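Local coordinates for protein ammonium transporter (Kuenenia stuttgartiensis, PDB 6EU6) that probably senses ammonium and signals its presence across the membrane, as the ammonium-transporter-type part of a sensor histidine kinase, at residues G186-K191 with E393-G398; I41-R46 with A114-S119; F177-A182 with L314-P319. All blocks are in the same frame, centred on the assembly; numbering follows the deposited sequence.

Contact 1. Residues G186-K191 with E393-G398. With LMT (dodecyl-beta-D-maltoside), chain E; ZDM (nonyl 4-O-alpha-D-glucopyranosyl-beta-D-glucopyranoside), chain D.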
loop_
_atom_site.group_PDB
_atom_site.type_symbol
_atom_site.label_atom_id
_atom_site.label_comp_id
_atom_site.label_asym_id
_atom_site.label_seq_id
_atom_site.Cartn_x
_atom_site.Cartn_y
_atom_site.Cartn_z
ATOM N N GLY A 186 4.209 -22.951 25.117
ATOM C CA GLY A 186 4.750 -24.227 24.755
ATOM C C GLY A 186 4.642 -24.445 23.270
ATOM O O GLY A 186 3.948 -23.708 22.569
ATOM N N PRO A 187 5.279 -25.496 22.781
ATOM C CA PRO A 187 5.246 -25.747 21.328
ATOM C C PRO A 187 3.936 -26.221 20.784
ATOM O O PRO A 187 3.044 -26.693 21.500
ATOM C CB PRO A 187 6.306 -26.857 21.114
ATOM C CG PRO A 187 6.956 -27.058 22.478
ATOM C CD PRO A 187 6.004 -26.540 23.512
ATOM N N ARG A 188 3.792 -26.078 19.488
ATOM C CA ARG A 188 2.616 -26.631 18.857
ATOM C C ARG A 188 2.670 -28.172 19.061
ATOM O O ARG A 188 3.752 -28.791 19.054
ATOM C CB ARG A 188 2.585 -26.246 17.358
ATOM C CG ARG A 188 2.325 -24.754 17.094
ATOM C CD ARG A 188 2.458 -24.391 15.637
ATOM N NE ARG A 188 3.897 -24.348 15.308
ATOM C CZ ARG A 188 4.399 -24.009 14.121
ATOM N NH1 ARG A 188 3.616 -23.577 13.125
ATOM N NH2 ARG A 188 5.682 -23.982 13.992
ATOM N N ILE A 189 1.512 -28.766 19.240
ATOM C CA ILE A 189 1.420 -30.195 19.419
ATOM C C ILE A 189 2.216 -31.052 18.463
ATOM O O ILE A 189 2.894 -31.984 18.886
ATOM C CB ILE A 189 -0.028 -30.745 19.423
ATOM C CG1 ILE A 189 -0.684 -30.510 18.082
ATOM C CG2 ILE A 189 -0.772 -30.206 20.626
ATOM C CD1 ILE A 189 -2.170 -30.724 18.042
ATOM N N ASP A 190 2.166 -30.850 17.180
ATOM C CA ASP A 190 3.001 -31.829 16.391
ATOM C C ASP A 190 4.318 -31.234 15.957
ATOM O O ASP A 190 4.831 -31.613 14.917
ATOM C CB ASP A 190 2.209 -32.221 15.163
ATOM C CG ASP A 190 1.420 -31.027 14.605
ATOM O OD1 ASP A 190 1.663 -29.858 15.113
ATOM O OD2 ASP A 190 0.515 -31.271 13.756
ATOM N N LYS A 191 4.890 -30.281 16.711
ATOM C CA LYS A 191 6.092 -29.638 16.203
ATOM C C LYS A 191 7.317 -30.581 16.292
ATOM O O LYS A 191 8.155 -30.631 15.380
ATOM C CB LYS A 191 6.373 -28.341 17.000
ATOM C CG LYS A 191 7.716 -27.666 16.679
ATOM C CD LYS A 191 7.814 -27.299 15.200
ATOM C CE LYS A 191 9.191 -26.743 14.885
ATOM N NZ LYS A 191 9.319 -26.356 13.455
ATOM N N GLU A 393 -7.643 -30.519 21.062
ATOM C CA GLU A 393 -8.652 -30.842 20.044
ATOM C C GLU A 393 -8.827 -29.595 19.138
ATOM O O GLU A 393 -8.805 -29.639 17.926
ATOM C CB GLU A 393 -10.015 -31.265 20.697
ATOM C CG GLU A 393 -9.930 -32.227 21.893
ATOM C CD GLU A 393 -9.766 -31.543 23.281
ATOM O OE1 GLU A 393 -10.685 -30.800 23.741
ATOM O OE2 GLU A 393 -8.710 -31.772 23.932
ATOM N N GLU A 394 -8.985 -28.454 19.782
ATOM C CA GLU A 394 -9.051 -27.183 19.107
ATOM C C GLU A 394 -7.800 -26.870 18.263
ATOM O O GLU A 394 -7.836 -26.448 17.071
ATOM C CB GLU A 394 -9.313 -26.192 20.193
ATOM C CG GLU A 394 -9.364 -24.811 19.739
ATOM C CD GLU A 394 -10.090 -23.986 20.738
ATOM O OE1 GLU A 394 -10.259 -24.442 21.960
ATOM O OE2 GLU A 394 -10.491 -22.911 20.187
ATOM N N GLU A 395 -6.666 -27.216 18.836
ATOM C CA GLU A 395 -5.439 -27.054 18.123
ATOM C C GLU A 395 -5.371 -27.888 16.852
ATOM O O GLU A 395 -4.947 -27.396 15.822
ATOM C CB GLU A 395 -4.313 -27.286 19.092
ATOM C CG GLU A 395 -2.968 -27.102 18.469
ATOM C CD GLU A 395 -1.818 -27.249 19.453
ATOM O OE1 GLU A 395 -2.033 -27.440 20.687
ATOM O OE2 GLU A 395 -0.680 -27.157 18.936
ATOM N N LYS A 396 -5.885 -29.126 16.863
ATOM C CA LYS A 396 -5.848 -29.992 15.652
ATOM C C LYS A 396 -6.924 -29.582 14.677
ATOM O O LYS A 396 -6.682 -29.543 13.508
ATOM C CB LYS A 396 -6.044 -31.461 16.032
ATOM C CG LYS A 396 -4.890 -32.021 16.841
ATOM C CD LYS A 396 -5.290 -33.260 17.618
ATOM C CE LYS A 396 -4.461 -33.392 18.875
ATOM N NZ LYS A 396 -4.934 -34.555 19.671
ATOM N N ARG A 397 -8.098 -29.208 15.172
ATOM C CA ARG A 397 -9.158 -28.776 14.291
ATOM C C ARG A 397 -8.814 -27.420 13.645
ATOM O O ARG A 397 -9.174 -27.162 12.529
ATOM C CB ARG A 397 -10.439 -28.633 15.086
ATOM C CG ARG A 397 -11.669 -29.139 14.347
ATOM C CD ARG A 397 -12.620 -29.830 15.315
ATOM N NE ARG A 397 -12.909 -28.957 16.456
ATOM C CZ ARG A 397 -13.023 -29.363 17.720
ATOM N NH1 ARG A 397 -13.270 -28.475 18.686
ATOM N NH2 ARG A 397 -12.884 -30.646 18.029
ATOM N N GLY A 398 -8.152 -26.533 14.370
ATOM C CA GLY A 398 -7.917 -25.208 13.849
ATOM C C GLY A 398 -8.620 -24.183 14.696
ATOM O O GLY A 398 -9.731 -24.417 15.174
HETATM C C1B LMT E . -9.147 -20.849 24.692
HETATM C C2B LMT E . -9.836 -22.167 24.210
HETATM C C3B LMT E . -10.528 -22.856 25.379
HETATM C C4B LMT E . -9.443 -23.118 26.383
HETATM C C5B LMT E . -8.848 -21.836 26.902
HETATM C C6B LMT E . -7.842 -22.176 28.015
HETATM O O1B LMT E . -10.130 -19.943 25.179
HETATM O O2B LMT E . -10.852 -21.923 23.228
HETATM O O3B LMT E . -11.131 -24.121 25.076
HETATM O "O4'" LMT E . -9.974 -23.875 27.478
HETATM O O5B LMT E . -8.267 -21.100 25.788
HETATM O O6B LMT E . -7.193 -23.489 27.857
HETATM C "C1'" LMT E . -11.860 -16.282 24.480
HETATM C "C2'" LMT E . -11.537 -17.180 23.348
HETATM C "C3'" LMT E . -11.309 -18.557 23.782
HETATM C "C4'" LMT E . -10.168 -18.609 24.693
HETATM C "C5'" LMT E . -10.383 -17.570 25.820
HETATM C "C6'" LMT E . -9.146 -17.483 26.688
HETATM O "O1'" LMT E . -12.110 -14.981 23.995
HETATM O "O2'" LMT E . -12.635 -17.265 22.484
HETATM O "O3'" LMT E . -10.991 -19.414 22.702
HETATM O "O5'" LMT E . -10.729 -16.282 25.334
HETATM O "O6'" LMT E . -7.900 -17.354 25.976
HETATM C C1 LMT E . -12.450 -14.053 25.059
HETATM C C2 LMT E . -12.905 -12.712 24.464
HETATM C C3 LMT E . -13.074 -11.602 25.498
HETATM C C4 LMT E . -13.541 -10.264 24.875
HETATM C C5 LMT E . -12.482 -9.155 24.923
HETATM C C6 LMT E . -12.941 -7.752 25.311
HETATM C C7 LMT E . -11.884 -6.717 24.877
HETATM C C8 LMT E . -11.391 -5.788 25.981
HETATM C C9 LMT E . -10.315 -4.764 25.532
HETATM C C10 LMT E . -10.097 -3.579 26.543
HETATM C C11 LMT E . -8.640 -3.065 26.802
HETATM C C12 LMT E . -8.258 -1.655 26.306
HETATM C C1 ZDM D . 13.505 -26.663 26.806
HETATM O O1 ZDM D . 9.924 -30.659 24.486
HETATM C C2 ZDM D . 13.237 -28.062 26.207
HETATM O O2 ZDM D . 11.495 -32.960 22.024
HETATM C C3 ZDM D . 11.839 -28.404 25.607
HETATM O O3 ZDM D . 13.072 -31.647 26.336
HETATM C C4 ZDM D . 10.894 -27.193 25.595
HETATM O O4 ZDM D . 13.463 -32.813 23.833
HETATM C C5 ZDM D . 11.897 -31.888 25.547
HETATM O O5 ZDM D . 11.058 -26.494 26.813
HETATM C C6 ZDM D . 12.253 -25.781 27.107
HETATM O O6 ZDM D . 7.731 -30.921 22.816
HETATM C C7 ZDM D . 12.282 -32.039 24.081
HETATM O O7 ZDM D . 11.218 -29.520 26.283
HETATM C C8 ZDM D . 11.079 -32.582 23.347
HETATM C C9 ZDM D . 10.003 -31.481 23.316
HETATM C C10 ZDM D . 10.993 -30.673 25.471
HETATM C C11 ZDM D . 8.589 -32.024 23.145
HETATM O O16 ZDM D . 12.018 -24.443 26.604
HETATM C C18 ZDM D . 13.014 -23.474 26.275
HETATM C C19 ZDM D . 13.920 -23.105 27.431
HETATM C C22 ZDM D . 14.241 -21.619 27.478
HETATM C C25 ZDM D . 15.695 -21.314 27.180
HETATM C C28 ZDM D . 15.983 -19.818 26.992
HETATM C C31 ZDM D . 16.348 -19.109 28.286
HETATM C C34 ZDM D . 17.201 -17.883 28.052
HETATM O O49 ZDM D . 14.586 -26.075 26.058
HETATM O O55 ZDM D . 13.538 -28.947 27.271
HETATM C C57 ZDM D . 9.413 -27.593 25.517
HETATM O O61 ZDM D . 9.177 -28.242 24.267
#

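Contact 2. Residues I41-R46 with A114-S119. With SO4 (sulfate ion), chain H.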
loop_
_atom_site.group_PDB
_atom_site.type_symbol
_atom_site.label_atom_id
_atom_site.label_comp_id
_atom_site.label_asym_id
_atom_site.label_seq_id
_atom_site.Cartn_x
_atom_site.Cartn_y
_atom_site.Cartn_z
ATOM N N ILE A 41 -7.743 -17.518 9.877
ATOM C CA ILE A 41 -8.732 -16.594 10.430
ATOM C C ILE A 41 -8.271 -16.073 11.760
ATOM O O ILE A 41 -8.382 -14.829 11.998
ATOM C CB ILE A 41 -10.173 -17.234 10.508
ATOM C CG1 ILE A 41 -10.630 -17.659 9.085
ATOM C CG2 ILE A 41 -11.175 -16.243 11.104
ATOM C CD1 ILE A 41 -11.924 -18.504 9.075
ATOM N N SER A 42 -7.804 -16.936 12.679
ATOM C CA SER A 42 -7.519 -16.450 14.017
ATOM C C SER A 42 -6.352 -15.469 13.940
ATOM O O SER A 42 -6.290 -14.508 14.656
ATOM C CB SER A 42 -7.108 -17.526 15.031
ATOM O OG SER A 42 -5.995 -18.231 14.557
ATOM N N ILE A 43 -5.361 -15.769 13.120
ATOM C CA ILE A 43 -4.212 -14.929 13.097
ATOM C C ILE A 43 -4.535 -13.559 12.433
ATOM O O ILE A 43 -4.035 -12.518 12.878
ATOM C CB ILE A 43 -2.954 -15.718 12.625
ATOM C CG1 ILE A 43 -1.677 -14.967 13.005
ATOM C CG2 ILE A 43 -3.029 -16.042 11.171
ATOM C CD1 ILE A 43 -1.340 -14.963 14.504
ATOM N N ALA A 44 -5.401 -13.525 11.426
ATOM C CA ALA A 44 -5.785 -12.250 10.833
ATOM C C ALA A 44 -6.468 -11.378 11.882
ATOM O O ALA A 44 -6.149 -10.190 12.061
ATOM C CB ALA A 44 -6.700 -12.444 9.619
ATOM N N LEU A 45 -7.367 -11.979 12.627
ATOM C CA LEU A 45 -8.118 -11.265 13.639
ATOM C C LEU A 45 -7.295 -10.779 14.829
ATOM O O LEU A 45 -7.556 -9.676 15.316
ATOM C CB LEU A 45 -9.270 -12.107 14.143
ATOM C CG LEU A 45 -10.252 -12.355 12.996
ATOM C CD1 LEU A 45 -11.354 -13.252 13.531
ATOM C CD2 LEU A 45 -10.836 -11.082 12.387
ATOM N N ARG A 46 -6.336 -11.595 15.315
ATOM C CA ARG A 46 -5.459 -11.156 16.405
ATOM C C ARG A 46 -4.654 -9.930 16.004
ATOM O O ARG A 46 -4.465 -8.991 16.793
ATOM C CB ARG A 46 -4.552 -12.313 16.875
ATOM C CG ARG A 46 -5.348 -13.359 17.628
ATOM C CD ARG A 46 -4.612 -14.667 17.665
ATOM N NE ARG A 46 -5.445 -15.660 18.302
ATOM C CZ ARG A 46 -5.024 -16.775 18.891
ATOM N NH1 ARG A 46 -3.719 -17.139 18.920
ATOM N NH2 ARG A 46 -5.938 -17.518 19.511
ATOM N N ALA A 114 4.633 -15.246 17.200
ATOM C CA ALA A 114 5.429 -16.179 18.015
ATOM C C ALA A 114 4.528 -17.189 18.747
ATOM O O ALA A 114 4.874 -18.369 18.885
ATOM C CB ALA A 114 6.250 -15.405 18.979
ATOM N N ILE A 115 3.332 -16.765 19.143
ATOM C CA ILE A 115 2.395 -17.710 19.827
ATOM C C ILE A 115 1.178 -18.145 19.010
ATOM O O ILE A 115 0.201 -18.722 19.518
ATOM C CB ILE A 115 1.986 -17.164 21.192
ATOM C CG1 ILE A 115 1.269 -15.861 21.064
ATOM C CG2 ILE A 115 3.251 -17.021 22.063
ATOM C CD1 ILE A 115 0.672 -15.335 22.365
ATOM N N ALA A 116 1.244 -17.915 17.706
ATOM C CA ALA A 116 0.177 -18.322 16.833
ATOM C C ALA A 116 -0.104 -19.834 16.874
ATOM O O ALA A 116 0.800 -20.681 17.147
ATOM C CB ALA A 116 0.485 -17.916 15.401
ATOM N N GLU A 117 -1.355 -20.173 16.537
ATOM C CA GLU A 117 -1.754 -21.588 16.281
ATOM C C GLU A 117 -2.133 -22.396 17.526
ATOM O O GLU A 117 -2.875 -23.349 17.376
ATOM C CB GLU A 117 -0.728 -22.405 15.409
ATOM C CG GLU A 117 -0.182 -21.599 14.218
ATOM C CD GLU A 117 -0.113 -22.411 12.954
ATOM O OE1 GLU A 117 -0.934 -22.242 12.040
ATOM O OE2 GLU A 117 0.783 -23.242 12.879
ATOM N N ARG A 118 -1.720 -21.966 18.716
ATOM C CA ARG A 118 -2.018 -22.756 19.914
ATOM C C ARG A 118 -2.241 -21.957 21.176
ATOM O O ARG A 118 -2.716 -22.499 22.164
ATOM C CB ARG A 118 -0.989 -23.853 20.115
ATOM C CG ARG A 118 0.326 -23.419 20.802
ATOM C CD ARG A 118 1.190 -22.512 19.929
ATOM N NE ARG A 118 2.558 -22.390 20.449
ATOM C CZ ARG A 118 3.526 -21.630 19.969
ATOM N NH1 ARG A 118 3.332 -20.930 18.854
ATOM N NH2 ARG A 118 4.697 -21.577 20.565
ATOM N N SER A 119 -1.938 -20.674 21.164
ATOM C CA SER A 119 -2.328 -19.835 22.235
ATOM C C SER A 119 -3.789 -19.473 22.087
ATOM O O SER A 119 -4.340 -19.425 20.936
ATOM C CB SER A 119 -1.445 -18.600 22.306
ATOM O OG SER A 119 -1.619 -17.750 21.210
HETATM S S SO4 H . -9.002 -16.899 18.368
HETATM O O1 SO4 H . -9.301 -16.923 16.958
HETATM O O2 SO4 H . -8.508 -18.263 18.754
HETATM O O3 SO4 H . -10.235 -16.582 19.124
HETATM O O4 SO4 H . -8.095 -15.749 18.606
HETATM O O HOH W 1 -3.156 -18.365 15.233
#

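Contact 3. Residues F177-A182 with L314-P319. With ZDM (nonyl 4-O-alpha-D-glucopyranosyl-beta-D-glucopyranoside), chain D.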
loop_
_atom_site.group_PDB
_atom_site.type_symbol
_atom_site.label_atom_id
_atom_site.label_comp_id
_atom_site.label_asym_id
_atom_site.label_seq_id
_atom_site.Cartn_x
_atom_site.Cartn_y
_atom_site.Cartn_z
ATOM N N PHE A 177 9.741 -10.320 24.522
ATOM C CA PHE A 177 8.414 -10.544 25.051
ATOM C C PHE A 177 7.731 -11.706 24.356
ATOM O O PHE A 177 7.172 -12.589 25.010
ATOM C CB PHE A 177 7.589 -9.273 24.910
ATOM C CG PHE A 177 6.266 -9.323 25.627
ATOM C CD1 PHE A 177 6.200 -9.433 27.015
ATOM C CD2 PHE A 177 5.062 -9.279 24.904
ATOM C CE1 PHE A 177 4.961 -9.509 27.674
ATOM C CE2 PHE A 177 3.842 -9.311 25.563
ATOM C CZ PHE A 177 3.793 -9.456 26.956
ATOM N N ALA A 178 7.826 -11.743 23.029
ATOM C CA ALA A 178 7.319 -12.836 22.266
ATOM C C ALA A 178 8.034 -14.124 22.735
ATOM O O ALA A 178 7.420 -15.174 22.785
ATOM C CB ALA A 178 7.588 -12.628 20.771
ATOM N N MET A 179 9.348 -14.062 22.970
ATOM C CA MET A 179 10.052 -15.286 23.310
ATOM C C MET A 179 9.547 -15.880 24.661
ATOM O O MET A 179 9.354 -17.104 24.765
ATOM C CB MET A 179 11.548 -15.055 23.431
ATOM C CG MET A 179 12.281 -16.312 23.836
ATOM S SD MET A 179 14.056 -16.010 23.722
ATOM C CE MET A 179 14.424 -15.534 25.349
ATOM N N ALA A 180 9.343 -15.017 25.656
ATOM C CA ALA A 180 8.719 -15.467 26.878
ATOM C C ALA A 180 7.364 -16.062 26.649
ATOM O O ALA A 180 6.976 -17.087 27.245
ATOM C CB ALA A 180 8.613 -14.316 27.876
ATOM N N ALA A 181 6.564 -15.373 25.848
ATOM C CA ALA A 181 5.232 -15.903 25.566
ATOM C C ALA A 181 5.295 -17.301 24.855
ATOM O O ALA A 181 4.548 -18.233 25.227
ATOM C CB ALA A 181 4.431 -14.885 24.750
ATOM N N ALA A 182 6.210 -17.481 23.884
ATOM C CA ALA A 182 6.300 -18.732 23.201
ATOM C C ALA A 182 6.702 -19.879 24.180
ATOM O O ALA A 182 6.290 -21.040 24.034
ATOM C CB ALA A 182 7.309 -18.666 22.073
ATOM N N LEU A 314 17.073 -24.793 21.324
ATOM C CA LEU A 314 16.311 -24.324 22.493
ATOM C C LEU A 314 14.944 -24.965 22.550
ATOM O O LEU A 314 14.271 -24.989 23.587
ATOM C CB LEU A 314 16.211 -22.791 22.484
ATOM C CG LEU A 314 17.506 -22.038 22.492
ATOM C CD1 LEU A 314 17.181 -20.569 22.497
ATOM C CD2 LEU A 314 18.204 -22.380 23.775
ATOM N N LYS A 315 14.476 -25.470 21.423
ATOM C CA LYS A 315 13.132 -26.027 21.305
ATOM C C LYS A 315 12.021 -25.066 21.698
ATOM O O LYS A 315 11.021 -25.421 22.417
ATOM C CB LYS A 315 13.065 -27.390 21.997
ATOM C CG LYS A 315 13.858 -28.405 21.164
ATOM C CD LYS A 315 13.245 -29.765 21.109
ATOM C CE LYS A 315 13.848 -30.638 20.028
ATOM N NZ LYS A 315 15.310 -30.523 19.872
ATOM N N ILE A 316 12.227 -23.816 21.275
ATOM C CA ILE A 316 11.138 -22.812 21.333
ATOM C C ILE A 316 10.458 -22.791 19.983
ATOM O O ILE A 316 11.140 -22.670 18.935
ATOM C CB ILE A 316 11.637 -21.433 21.732
ATOM C CG1 ILE A 316 12.331 -21.552 23.091
ATOM C CG2 ILE A 316 10.477 -20.411 21.790
ATOM C CD1 ILE A 316 13.148 -20.344 23.469
ATOM N N ASP A 317 9.151 -23.021 19.987
ATOM C CA ASP A 317 8.411 -23.091 18.726
ATOM C C ASP A 317 7.848 -21.691 18.346
ATOM O O ASP A 317 6.885 -21.182 18.970
ATOM C CB ASP A 317 7.304 -24.112 18.805
ATOM C CG ASP A 317 6.587 -24.330 17.444
ATOM O OD1 ASP A 317 7.080 -24.000 16.345
ATOM O OD2 ASP A 317 5.492 -24.868 17.481
ATOM N N ASP A 318 8.422 -21.128 17.277
ATOM C CA ASP A 318 8.151 -19.715 16.838
ATOM C C ASP A 318 7.729 -19.773 15.380
ATOM O O ASP A 318 8.578 -19.885 14.466
ATOM C CB ASP A 318 9.423 -18.963 16.987
ATOM C CG ASP A 318 9.321 -17.496 16.580
ATOM O OD1 ASP A 318 8.276 -17.019 16.009
ATOM O OD2 ASP A 318 10.393 -16.876 16.800
ATOM N N PRO A 319 6.432 -19.863 15.155
ATOM C CA PRO A 319 5.928 -20.162 13.798
ATOM C C PRO A 319 6.367 -19.158 12.716
ATOM O O PRO A 319 6.426 -19.526 11.582
ATOM C CB PRO A 319 4.408 -20.082 13.995
ATOM C CG PRO A 319 4.210 -20.448 15.452
ATOM C CD PRO A 319 5.324 -19.745 16.146
HETATM C C1 ZDM D . 13.505 -26.663 26.806
HETATM O O1 ZDM D . 9.924 -30.659 24.486
HETATM C C2 ZDM D . 13.237 -28.062 26.207
HETATM O O2 ZDM D . 11.495 -32.960 22.024
HETATM C C3 ZDM D . 11.839 -28.404 25.607
HETATM O O3 ZDM D . 13.072 -31.647 26.336
HETATM C C4 ZDM D . 10.894 -27.193 25.595
HETATM O O4 ZDM D . 13.463 -32.813 23.833
HETATM C C5 ZDM D . 11.897 -31.888 25.547
HETATM O O5 ZDM D . 11.058 -26.494 26.813
HETATM C C6 ZDM D . 12.253 -25.781 27.107
HETATM O O6 ZDM D . 7.731 -30.921 22.816
HETATM C C7 ZDM D . 12.282 -32.039 24.081
HETATM O O7 ZDM D . 11.218 -29.520 26.283
HETATM C C8 ZDM D . 11.079 -32.582 23.347
HETATM C C9 ZDM D . 10.003 -31.481 23.316
HETATM C C10 ZDM D . 10.993 -30.673 25.471
HETATM C C11 ZDM D . 8.589 -32.024 23.145
HETATM O O16 ZDM D . 12.018 -24.443 26.604
HETATM C C18 ZDM D . 13.014 -23.474 26.275
HETATM C C19 ZDM D . 13.920 -23.105 27.431
HETATM C C22 ZDM D . 14.241 -21.619 27.478
HETATM C C25 ZDM D . 15.695 -21.314 27.180
HETATM C C28 ZDM D . 15.983 -19.818 26.992
HETATM C C31 ZDM D . 16.348 -19.109 28.286
HETATM C C34 ZDM D . 17.201 -17.883 28.052
HETATM O O49 ZDM D . 14.586 -26.075 26.058
HETATM O O55 ZDM D . 13.538 -28.947 27.271
HETATM C C57 ZDM D . 9.413 -27.593 25.517
HETATM O O61 ZDM D . 9.177 -28.242 24.267
HETATM O O HOH W 2 7.268 -22.958 22.207
#

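Contact 1. Residues G186-K191 with E393-G398
The backbone N-H of I189 meets E395 OE2 on its syn side, yet 35° out of the carboxylate plane. I189 N lies 2.7 Å from E395 OE2, and the bond is nearly straight, with 168° at the hydrogen. It is the one hydrogen bond between segments 186-191 and 393-398. E395 reaches across with an extended chain, its CG anti to the backbone N (chi1 -178°). OE1 of E395 also forms a salt bridge with R389, which in turn donates to the carbonyl of P187. With an alanine in its place, the I189 amide would probably lose its acceptor and R389 its acidic mate. The side chain of I189 comes from the opposite direction. Its CG2 methyl presses on the carboxylate, 3.0 Å from E395 OE1. Its CD1 lies against K396 CG at 3.2 Å, tighter than usual van der Waals contact. Detergents border both segments: LMT O2B donates to E394 OE1 at 2.9 Å, and P187 packs on ZDM. A buried carboxylate served by an amide on one oxygen and an arginine on the other is likely to stay charged, though the D190 carboxylate nearby would work somewhat against this.

Contact 2. Residues I41-R46 with A114-S119
R46 turns the end of its guanidinium group to the carbonyl of S119, so that both terminal nitrogens grip one oxygen. R46 NH2 is 2.9 Å and R46 NH1 3.1 Å from S119 O. The oxygen lies close to the guanidinium plane. Relative to the S119 carbonyl, both donors lie on the same face: NH2 is tilted 33° from its plane, while NH1 stands 54° above it. The R46 chain is extended from CG to NE, which carries the group from its helix across to the loop. A neighbouring edge of the guanidinium faces a sulfate, probably from the crystallisation liquor. R46 NE donates to sulfate O4 at 2.7 Å, and NH2 adds weak bonds. S119 OG donates to I115 O at 2.7 Å and also bonds N124 ND2. R118 NH1 is held within its own loop: it donates to A116 O at 3.1 Å, in the guanidinium plane, and also to A114 O. One helical turn before R46, the I43 CD1 methyl meets A116 CB at 3.6 Å. A water bridges S42 OG and E117 N. The contact ties helix 40-67 to the loop between helices 93-114 and 121-144. Helix 2-34 packs on I43, N124 of helix 121-144 touches R46, and I115 lies on helix 167-185. I41 and L45 pack on V206, and A44 on T210, of the second subunit, another copy of the protein.

Contact 3. Residues F177-A182 with L314-P319
One water is held from both segments: it donates to A182 O at 2.8 Å and accepts from D317 N at 2.9 Å. It joins helix 167-185 to the loop 314-319, which have no direct hydrogen bond between them here. The rest of the contact is apolar and centred on I316. Its CG2 methyl, set anti to the backbone N, meets A182 CB at 3.6 Å. Its other branch, with CG1 anti to the carbonyl carbon (chi1 -58°), ends at M179, and I316 CD1 lies 4.1 Å from M179 CG. These two side chains cross at about a right angle. A182 CB also sits beside the carbonyl oxygen of D317, at 4.0 Å. The carboxylate of D317 turns to a partner elsewhere, the salt-bridged R188. M179 is covered further by F368 and F372 of helix 353-385. The loop also meets the detergent ZDM. ZDM O49 donates to L314 O at 2.7 Å, and ZDM C18 passes I316 CG1 at 3.8 Å. A182 and M179 thus pack on I316, while L314, K315 and I316 line the ZDM pocket. This is helix-to-loop packing within the all-helical ammonium transporter fold.

The three contacts cluster on one side of the chain's centre. Centre to centre, contact 1 lies about 12 Å from contact 2 and about 15 Å from contact 3, and contacts 2 and 3 are about 14 Å apart. Contact 2 closes first along the chain. Contacts 1 and 3 follow with alternating segments: helix 167-185 runs from contact 3 directly into the loop of contact 1. R188 of contact 1 joins the other two through E117 and D317, and R118 probably donates to the carbonyls of G186 and D317. Contacts 1 and 3 share the ZDM molecule. The network ties loops after three helices to the C-terminal helix 392-397, consistent with a link towards a C-terminal signalling part.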